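Local coordinates for protein probable endonuclease 4 (Thermotoga maritima, PDB 4HNO) that probably repairs DNA by cleaving phosphodiester bonds at apurinic or apyrimidinic sites, using a three-metal centre at the mouth of its TIM barrel, at residues 218-226 and 233-242. Sequence-based numbering, arbitrary orientation. Where two conformers were deposited one is given.
Sequences HLNDSKYPL and HERIGSGFIG. With MN (manganese (II) ion), chain E; MN (manganese (II) ion), chain C.
Asp221 and Glu234 face each other as the hydrogen-bonded pair of a short antiparallel hairpin that extends a TIM-barrel strand, with Glu234 N reaching Asp221 O at 2.9 Å and the return bond, Asp221 N to Glu234 O, weak. The hairpin illustrates how one buried carboxylate can organise a loop. With CG anti to the backbone N (chi1 -150°), the Asp221 side chain enters the curve of residues 237-242, where the amides of Gly237, Ile241 and Gly242 bond it and Gly239 N adds a weak bond to OD2. OD1 takes Ile241 N on its syn side at 2.9 Å and Ser222 N on its anti lone pair; OD2 takes Gly237 N on its anti lone pair and Gly242 N, 3.1 Å away, on the syn side. Two firm N-H donors on each oxygen fix the carboxylate's rotation and would probably favour its charged form. Phe240 N donates to Ser222 O at 3.0 Å, and Pro225 CG sits over the centre of the Phe240 ring, 4.1 Å from its centroid. Beyond the end of the strand, Lys223 NZ, in one of two conformers, meets Glu234 OE1 from above the carboxylate plane in a salt bridge. Toward the metals, the Asn220 amide stacks on one face of the His233 imidazole, planes 28° apart, while Asn220 OD1 and His233 ND1 both bond the backbone of Glu263. The hairpin also supplies a ligand to each of two metal sites: His218 ND1 binds one manganese, and His233 NE2 holds the other at 2.1 Å.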
ATOM      1  N   HIS A 218       4.610  -1.453   2.579  1.00  8.10           N
ATOM      2  CA  HIS A 218       5.340  -0.598   1.668  1.00  8.31           C
ATOM      3  C   HIS A 218       6.700  -0.350   2.309  1.00  8.30           C
ATOM      4  O   HIS A 218       6.798   0.264   3.381  1.00  8.75           O
ATOM      5  CB  HIS A 218       4.630   0.716   1.407  1.00  8.18           C
ATOM      6  CG  HIS A 218       3.414   0.584   0.564  1.00  7.97           C
ATOM      7  ND1 HIS A 218       2.506   1.613   0.441  1.00  8.28           N
ATOM      8  CD2 HIS A 218       2.999  -0.427  -0.236  1.00  8.51           C
ATOM      9  CE1 HIS A 218       1.580   1.217  -0.410  1.00  8.58           C
ATOM     10  NE2 HIS A 218       1.850  -0.013  -0.834  1.00  8.24           N
ATOM     11  N   LEU A 219       7.725  -0.889   1.672  1.00  8.85           N
ATOM     12  CA  LEU A 219       9.072  -0.919   2.208  1.00  9.25           C
ATOM     13  C   LEU A 219       9.829   0.270   1.637  1.00  9.26           C
ATOM     14  O   LEU A 219      10.336   0.248   0.520  1.00 10.58           O
ATOM     15  CB  LEU A 219       9.744  -2.246   1.847  1.00  9.82           C
ATOM     16  CG  LEU A 219      10.956  -2.530   2.723  1.00 11.17           C
ATOM     17  CD1 LEU A 219      10.520  -3.003   4.117  1.00 12.35           C
ATOM     18  CD2 LEU A 219      11.885  -3.534   2.061  1.00 13.06           C
ATOM     19  N   ASN A 220       9.875   1.327   2.443  1.00  8.76           N
ATOM     20  CA  ASN A 220      10.461   2.605   2.064  1.00  8.95           C
ATOM     21  C   ASN A 220      11.382   3.093   3.182  1.00  8.62           C
ATOM     22  O   ASN A 220      10.968   3.151   4.338  1.00  9.04           O
ATOM     23  CB  ASN A 220       9.357   3.658   1.903  1.00  8.52           C
ATOM     24  CG  ASN A 220       8.417   3.340   0.752  1.00  9.06           C
ATOM     25  OD1 ASN A 220       8.874   2.992  -0.339  1.00 10.50           O
ATOM     26  ND2 ASN A 220       7.123   3.478   1.004  1.00  8.89           N
ATOM     27  N   ASP A 221      12.621   3.442   2.851  1.00  9.13           N
ATOM     28  CA  ASP A 221      13.413   4.185   3.822  1.00  9.06           C
ATOM     29  C   ASP A 221      12.856   5.624   3.828  1.00  8.74           C
ATOM     30  O   ASP A 221      11.937   5.965   3.069  1.00  8.95           O
ATOM     31  CB  ASP A 221      14.910   4.078   3.466  1.00  9.42           C
ATOM     32  CG  ASP A 221      15.842   4.153   4.676  1.00 10.28           C
ATOM     33  OD1 ASP A 221      15.520   4.887   5.627  1.00 10.33           O
ATOM     34  OD2 ASP A 221      16.919   3.488   4.630  1.00 11.02           O
ATOM     35  N   SER A 222      13.419   6.456   4.692  1.00  9.03           N
ATOM     36  CA  SER A 222      13.000   7.840   4.827  1.00  9.10           C
ATOM     37  C   SER A 222      14.163   8.801   4.649  1.00  9.40           C
ATOM     38  O   SER A 222      15.249   8.584   5.184  1.00  9.65           O
ATOM     39  CB  SER A 222      12.360   8.098   6.187  1.00  9.31           C
ATOM     40  OG  SER A 222      11.949   9.456   6.226  1.00  9.25           O
ATOM     41  N   LYS A 223      13.908   9.890   3.939  1.00  9.35           N
ATOM     42  CA  LYS A 223      14.883  10.965   3.833  1.00  9.49           C
ATOM     43  C   LYS A 223      15.043  11.741   5.139  1.00  9.35           C
ATOM     44  O   LYS A 223      15.967  12.539   5.243  1.00 10.26           O
ATOM     45  CB  LYS A 223      14.518  11.917   2.693  0.60 11.33           C
ATOM     46  CG  LYS A 223      14.774  11.305   1.327  0.60 13.43           C
ATOM     47  CD  LYS A 223      14.675  12.285   0.198  0.60 22.74           C
ATOM     48  CE  LYS A 223      15.064  11.618  -1.117  0.60 27.76           C
ATOM     49  NZ  LYS A 223      16.550  11.517  -1.279  0.60 34.43           N
ATOM     50  N   TYR A 224      14.152  11.521   6.104  1.00  9.27           N
ATOM     51  CA  TYR A 224      14.116  12.328   7.318  1.00  9.92           C
ATOM     52  C   TYR A 224      14.102  11.454   8.551  1.00  9.45           C
ATOM     53  O   TYR A 224      13.780  10.267   8.506  1.00  9.67           O
ATOM     54  CB  TYR A 224      12.892  13.261   7.298  1.00 10.36           C
ATOM     55  CG  TYR A 224      12.998  14.332   6.233  1.00 11.59           C
ATOM     56  CD1 TYR A 224      12.501  14.110   4.951  1.00 12.48           C
ATOM     57  CD2 TYR A 224      13.633  15.522   6.477  1.00 12.52           C
ATOM     58  CE1 TYR A 224      12.620  15.052   3.941  1.00 15.03           C
ATOM     59  CE2 TYR A 224      13.784  16.477   5.459  1.00 14.33           C
ATOM     60  CZ  TYR A 224      13.260  16.227   4.196  1.00 15.60           C
ATOM     61  OH  TYR A 224      13.366  17.143   3.170  1.00 18.22           O
ATOM     62  N   PRO A 225      14.419  12.059   9.705  1.00  9.94           N
ATOM     63  CA  PRO A 225      14.445  11.304  10.955  1.00 10.20           C
ATOM     64  C   PRO A 225      13.066  10.869  11.435  1.00  9.36           C
ATOM     65  O   PRO A 225      12.014  11.308  10.946  1.00  9.28           O
ATOM     66  CB  PRO A 225      15.047  12.297  11.954  1.00 13.21           C
ATOM     67  CG  PRO A 225      15.760  13.293  11.148  1.00 15.36           C
ATOM     68  CD  PRO A 225      15.006  13.405   9.863  1.00 11.34           C
ATOM     69  N   LEU A 226      13.098  10.015  12.447  1.00  9.71           N
ATOM     70  CA  LEU A 226      11.909   9.587  13.150  1.00  8.99           C
ATOM     71  C   LEU A 226      11.068  10.790  13.528  1.00  8.99           C
ATOM     72  O   LEU A 226      11.574  11.747  14.096  1.00  9.75           O
ATOM     73  CB  LEU A 226      12.317   8.826  14.406  1.00  9.94           C
ATOM     74  CG  LEU A 226      11.200   8.276  15.277  1.00 10.81           C
ATOM     75  CD1 LEU A 226      10.482   7.131  14.616  1.00 10.76           C
ATOM     76  CD2 LEU A 226      11.782   7.839  16.609  1.00 12.40           C
ATOM     77  N   HIS A 233      10.258   9.472   0.599  1.00  9.25           N
ATOM     78  CA  HIS A 233      10.806   8.141   0.621  1.00  9.59           C
ATOM     79  C   HIS A 233      12.272   8.160   0.191  1.00  9.75           C
ATOM     80  O   HIS A 233      12.710   9.016  -0.581  1.00 10.77           O
ATOM     81  CB  HIS A 233      10.052   7.220  -0.345  1.00  9.76           C
ATOM     82  CG  HIS A 233       8.569   7.153  -0.143  1.00  9.49           C
ATOM     83  ND1 HIS A 233       7.793   6.313  -0.907  1.00 10.18           N
ATOM     84  CD2 HIS A 233       7.703   7.828   0.651  1.00  9.75           C
ATOM     85  CE1 HIS A 233       6.515   6.473  -0.572  1.00 10.21           C
ATOM     86  NE2 HIS A 233       6.433   7.397   0.366  1.00  9.83           N
ATOM     87  N   GLU A 234      13.009   7.163   0.653  1.00 10.45           N
ATOM     88  CA  GLU A 234      14.416   7.015   0.330  1.00 10.27           C
ATOM     89  C   GLU A 234      14.690   5.543   0.007  1.00 10.04           C
ATOM     90  O   GLU A 234      14.004   4.630   0.477  1.00 10.52           O
ATOM     91  CB  GLU A 234      15.281   7.521   1.507  1.00 10.65           C
ATOM     92  CG  GLU A 234      16.800   7.437   1.320  1.00 11.23           C
ATOM     93  CD  GLU A 234      17.279   8.199   0.108  1.00 12.64           C
ATOM     94  OE1 GLU A 234      17.825   9.300   0.301  1.00 16.37           O
ATOM     95  OE2 GLU A 234      17.109   7.698  -1.034  1.00 13.72           O
ATOM     96  N   ARG A 235      15.725   5.352  -0.804  1.00 10.69           N
ATOM     97  CA  ARG A 235      16.226   4.035  -1.162  1.00 11.90           C
ATOM     98  C   ARG A 235      16.609   3.231   0.072  1.00 10.99           C
ATOM     99  O   ARG A 235      17.122   3.774   1.047  1.00 10.97           O
ATOM    100  CB  ARG A 235      17.441   4.198  -2.083  1.00 13.66           C
ATOM    101  CG  ARG A 235      17.061   5.030  -3.309  1.00 18.82           C
ATOM    102  CD  ARG A 235      17.939   4.883  -4.489  1.00 23.04           C
ATOM    103  NE  ARG A 235      18.078   3.496  -4.873  1.00 24.03           N
ATOM    104  CZ  ARG A 235      18.982   3.096  -5.743  1.00 26.14           C
ATOM    105  NH1 ARG A 235      19.785   3.983  -6.319  1.00 31.73           N
ATOM    106  NH2 ARG A 235      19.086   1.823  -6.030  1.00 26.20           N
ATOM    107  N   ILE A 236      16.372   1.927   0.020  1.00 11.89           N
ATOM    108  CA  ILE A 236      16.620   1.065   1.170  1.00 11.90           C
ATOM    109  C   ILE A 236      18.071   1.165   1.595  1.00 12.52           C
ATOM    110  O   ILE A 236      18.991   0.916   0.806  1.00 13.65           O
ATOM    111  CB  ILE A 236      16.295  -0.408   0.837  1.00 12.63           C
ATOM    112  CG1 ILE A 236      14.828  -0.575   0.391  1.00 12.62           C
ATOM    113  CG2 ILE A 236      16.624  -1.303   2.027  1.00 13.70           C
ATOM    114  CD1 ILE A 236      13.832  -0.077   1.374  1.00 13.41           C
ATOM    115  N   GLY A 237      18.276   1.514   2.862  1.00 12.03           N
ATOM    116  CA  GLY A 237      19.614   1.606   3.418  1.00 12.83           C
ATOM    117  C   GLY A 237      20.251   2.974   3.300  1.00 12.80           C
ATOM    118  O   GLY A 237      21.302   3.206   3.879  1.00 14.13           O
ATOM    119  N   SER A 238      19.622   3.880   2.563  1.00 11.47           N
ATOM    120  CA  SER A 238      20.186   5.198   2.341  1.00 11.89           C
ATOM    121  C   SER A 238      19.576   6.279   3.207  1.00 10.88           C
ATOM    122  O   SER A 238      19.984   7.433   3.111  1.00 12.41           O
ATOM    123  CB  SER A 238      20.072   5.588   0.877  1.00 13.23           C
ATOM    124  OG  SER A 238      20.928   4.770   0.118  1.00 15.60           O
ATOM    125  N   GLY A 239      18.614   5.918   4.049  1.00 10.57           N
ATOM    126  CA  GLY A 239      17.926   6.905   4.859  1.00 10.25           C
ATOM    127  C   GLY A 239      18.047   6.655   6.341  1.00  9.61           C
ATOM    128  O   GLY A 239      18.946   5.966   6.824  1.00 10.80           O
ATOM    129  N   PHE A 240      17.137   7.253   7.093  1.00  9.16           N
ATOM    130  CA  PHE A 240      17.204   7.235   8.544  1.00  9.88           C
ATOM    131  C   PHE A 240      16.714   5.945   9.186  1.00  9.77           C
ATOM    132  O   PHE A 240      16.953   5.732  10.383  1.00 10.42           O
ATOM    133  CB  PHE A 240      16.535   8.460   9.154  1.00  9.77           C
ATOM    134  CG  PHE A 240      17.353   9.722   9.003  1.00  9.72           C
ATOM    135  CD1 PHE A 240      17.130  10.597   7.958  1.00  9.92           C
ATOM    136  CD2 PHE A 240      18.340  10.020   9.917  1.00 11.15           C
ATOM    137  CE1 PHE A 240      17.867  11.765   7.827  1.00  9.95           C
ATOM    138  CE2 PHE A 240      19.092  11.174   9.783  1.00 11.92           C
ATOM    139  CZ  PHE A 240      18.852  12.050   8.744  1.00 10.54           C
ATOM    140  N   ILE A 241      16.056   5.079   8.423  1.00  9.51           N
ATOM    141  CA  ILE A 241      15.810   3.726   8.922  1.00  9.73           C
ATOM    142  C   ILE A 241      17.106   2.927   8.774  1.00 10.78           C
ATOM    143  O   ILE A 241      17.631   2.373   9.748  1.00 11.52           O
ATOM    144  CB  ILE A 241      14.594   3.070   8.239  1.00 10.06           C
ATOM    145  CG1 ILE A 241      13.340   3.902   8.536  1.00 10.65           C
ATOM    146  CG2 ILE A 241      14.456   1.633   8.716  1.00 11.40           C
ATOM    147  CD1 ILE A 241      12.104   3.471   7.781  1.00 10.60           C
ATOM    148  N   GLY A 242      17.651   2.919   7.565  1.00 11.00           N
ATOM    149  CA  GLY A 242      18.995   2.450   7.342  1.00 12.03           C
ATOM    150  C   GLY A 242      19.125   0.942   7.304  1.00 11.41           C
ATOM    151  O   GLY A 242      18.178   0.196   7.522  1.00 11.74           O
TER
HETATM  152 MN    MN E 304       3.065   3.773   0.570  0.75 11.03          MN
HETATM  153 MN    MN C 302       4.663   8.517   0.788  0.60  9.03          MN
HETATM  154  O   HOH W   1       2.192   4.890  -0.769  0.88  8.73           O